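Local coordinates for protein five-membered-cyclitol-phosphate synthase (Streptomyces citricolor, PDB 6K96) that belongs to the myo-inositol-1-phosphate synthase family and binds nicotinamide-adenine-dinucleotide in a Rossmann-type domain within an assembly of four chains, at residues B[17-22]-B[295-300]. Numbering follows the deposited sequence.
Sequences SALFQG and NAAGVI. With NAD (nicotinamide-adenine-dinucleotide), chain G.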
# COMPACT_ATOMS: atom_id res chain seq x y z
N SER B 17 -21.77 -6.20 21.66
CA SER B 17 -22.16 -4.89 21.05
C SER B 17 -22.47 -5.12 19.59
O SER B 17 -23.55 -4.74 19.17
CB SER B 17 -21.10 -3.85 21.20
OG SER B 17 -21.48 -2.68 20.52
N ALA B 18 -21.56 -5.82 18.92
CA ALA B 18 -21.64 -6.18 17.49
C ALA B 18 -22.83 -7.09 17.23
O ALA B 18 -23.56 -6.81 16.28
CB ALA B 18 -20.34 -6.78 17.05
N LEU B 19 -23.06 -8.09 18.05
CA LEU B 19 -24.13 -9.09 17.80
C LEU B 19 -25.51 -8.46 17.99
O LEU B 19 -26.44 -8.80 17.21
CB LEU B 19 -23.96 -10.27 18.76
CG LEU B 19 -24.89 -11.43 18.45
CD1 LEU B 19 -24.40 -12.18 17.24
CD2 LEU B 19 -24.97 -12.36 19.63
N PHE B 20 -25.66 -7.68 19.05
CA PHE B 20 -26.93 -7.06 19.48
C PHE B 20 -27.32 -5.98 18.49
O PHE B 20 -28.40 -6.09 17.91
CB PHE B 20 -26.81 -6.43 20.87
CG PHE B 20 -28.09 -5.82 21.36
CD1 PHE B 20 -29.27 -6.57 21.39
CD2 PHE B 20 -28.12 -4.50 21.79
CE1 PHE B 20 -30.44 -6.03 21.88
CE2 PHE B 20 -29.29 -3.97 22.30
CZ PHE B 20 -30.45 -4.74 22.36
N GLN B 21 -26.47 -4.98 18.28
CA GLN B 21 -26.69 -3.94 17.26
C GLN B 21 -26.82 -4.59 15.88
O GLN B 21 -27.66 -4.15 15.11
CB GLN B 21 -25.54 -2.95 17.22
CG GLN B 21 -25.42 -2.15 18.48
CD GLN B 21 -24.61 -0.90 18.25
OE1 GLN B 21 -25.10 0.05 17.65
NE2 GLN B 21 -23.36 -0.92 18.74
N GLY B 22 -25.99 -5.58 15.56
CA GLY B 22 -26.09 -6.22 14.24
C GLY B 22 -27.48 -6.75 14.02
O GLY B 22 -28.10 -6.33 13.08
N ASN B 295 -15.93 -9.38 12.84
CA ASN B 295 -15.27 -10.65 12.43
C ASN B 295 -15.67 -11.71 13.44
O ASN B 295 -15.58 -12.86 13.08
CB ASN B 295 -13.76 -10.55 12.34
CG ASN B 295 -13.18 -10.42 10.95
OD1 ASN B 295 -13.90 -10.51 9.96
ND2 ASN B 295 -11.87 -10.23 10.86
N ALA B 296 -16.03 -11.34 14.67
CA ALA B 296 -16.52 -12.29 15.70
C ALA B 296 -17.98 -12.57 15.38
O ALA B 296 -18.31 -13.70 15.20
CB ALA B 296 -16.39 -11.71 17.08
N ALA B 297 -18.81 -11.54 15.31
CA ALA B 297 -20.30 -11.68 15.26
C ALA B 297 -20.71 -12.38 13.95
O ALA B 297 -21.57 -13.25 13.98
CB ALA B 297 -21.00 -10.37 15.44
N GLY B 298 -20.02 -12.09 12.87
CA GLY B 298 -20.20 -12.82 11.60
C GLY B 298 -20.06 -14.32 11.73
O GLY B 298 -20.54 -15.03 10.84
N VAL B 299 -19.42 -14.81 12.81
CA VAL B 299 -19.24 -16.28 13.01
C VAL B 299 -20.07 -16.73 14.23
O VAL B 299 -20.66 -17.80 14.18
CB VAL B 299 -17.73 -16.57 13.10
CG1 VAL B 299 -17.42 -17.71 14.04
CG2 VAL B 299 -17.14 -16.79 11.71
N ILE B 300 -20.21 -15.88 15.23
CA ILE B 300 -21.05 -16.18 16.40
C ILE B 300 -22.45 -16.47 15.86
O ILE B 300 -22.98 -17.55 16.13
CB ILE B 300 -20.97 -15.07 17.46
CG1 ILE B 300 -19.54 -14.95 17.99
CG2 ILE B 300 -21.92 -15.35 18.61
CD1 ILE B 300 -19.30 -13.76 18.90
PA NAD G . -14.08 -7.73 25.25
O1A NAD G . -12.83 -7.45 25.98
O2A NAD G . -14.67 -6.57 24.49
O5B NAD G . -15.20 -8.45 26.10
C5B NAD G . -14.74 -9.02 27.35
C4B NAD G . -15.81 -8.85 28.40
O4B NAD G . -15.70 -9.83 29.48
C3B NAD G . -15.75 -7.48 29.08
O3B NAD G . -17.08 -6.98 29.20
C2B NAD G . -15.20 -7.84 30.46
O2B NAD G . -15.51 -6.74 31.26
C1B NAD G . -15.98 -9.14 30.69
N9A NAD G . -15.57 -9.99 31.79
C8A NAD G . -14.28 -10.07 32.27
N7A NAD G . -14.14 -10.98 33.20
C5A NAD G . -15.39 -11.57 33.32
C6A NAD G . -15.86 -12.61 34.15
N6A NAD G . -15.07 -13.26 35.00
N1A NAD G . -17.15 -13.00 34.01
C2A NAD G . -17.92 -12.32 33.13
N3A NAD G . -17.58 -11.32 32.32
C4A NAD G . -16.29 -10.98 32.45
O3 NAD G . -13.77 -8.89 24.22
PN NAD G . -14.40 -9.16 22.76
O1N NAD G . -15.87 -9.20 22.90
O2N NAD G . -13.66 -8.20 21.88
O5D NAD G . -13.87 -10.67 22.49
C5D NAD G . -14.32 -11.72 23.44
C4D NAD G . -13.47 -12.95 23.26
O4D NAD G . -13.64 -13.52 21.94
C3D NAD G . -11.97 -12.66 23.42
O3D NAD G . -11.40 -13.78 24.08
C2D NAD G . -11.46 -12.71 21.98
O2D NAD G . -10.12 -13.12 21.80
C1D NAD G . -12.34 -13.80 21.39
N1N NAD G . -12.29 -13.74 19.90
C2N NAD G . -12.51 -12.48 19.24
C3N NAD G . -12.29 -12.32 17.89
C7N NAD G . -12.58 -10.97 17.26
O7N NAD G . -13.13 -10.10 17.93
N7N NAD G . -12.23 -10.77 15.99
C4N NAD G . -11.80 -13.42 17.18
C5N NAD G . -11.76 -14.67 17.79
C6N NAD G . -11.92 -14.79 19.16
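A297 directs its CB at the helix turn carrying A18 and L19, and that methyl is the centre of the contact. It lies 4.0 Å from A18 CB and equally 4.0 Å from the backbone L19 N, so it rests against main chain as well as side chain. The small residues bring the backbones close: L19 CA and A297 CA are 5.3 Å apart, and the segment axes approach to 8.8 Å at a crossing angle of -64°.

L19 widens the interface. Its CB lies alongside the A297 methyl, while CG, anti to the backbone N (chi1 -172°), stands further back. CD1 meets both A297 CB, at 4.3 Å, and I300 CG2, again at 4.3 Å from L19 CD1. L19 CD2 reaches I300 CG2 at a slightly longer 4.4 Å, so the I300 branch methyl faces the leucine fork. L19 also packs against L55 and F57 of strand 55-62, while W277 of the second subunit covers both L19 and A297 and donates its indole N-H to A18 O, which also accepts from G22 N.

Helix 14-31 follows the first strand of the parallel Rossmann-type sheet, and its first residues, N14 and N15, bind NAD through their backbone N-H groups. Helix 292-313 contributes A296, whose CB sits 3.7 Å from the nicotinamide O7N of NAD. No hydrogen bond joins the two segments: they meet by van der Waals contact, methyl on methyl and methyl on backbone, so the fit of these two cofactor-bordering helices depends on shape rather than directional bonds, with W277 of the second subunit adding the nearby polar link.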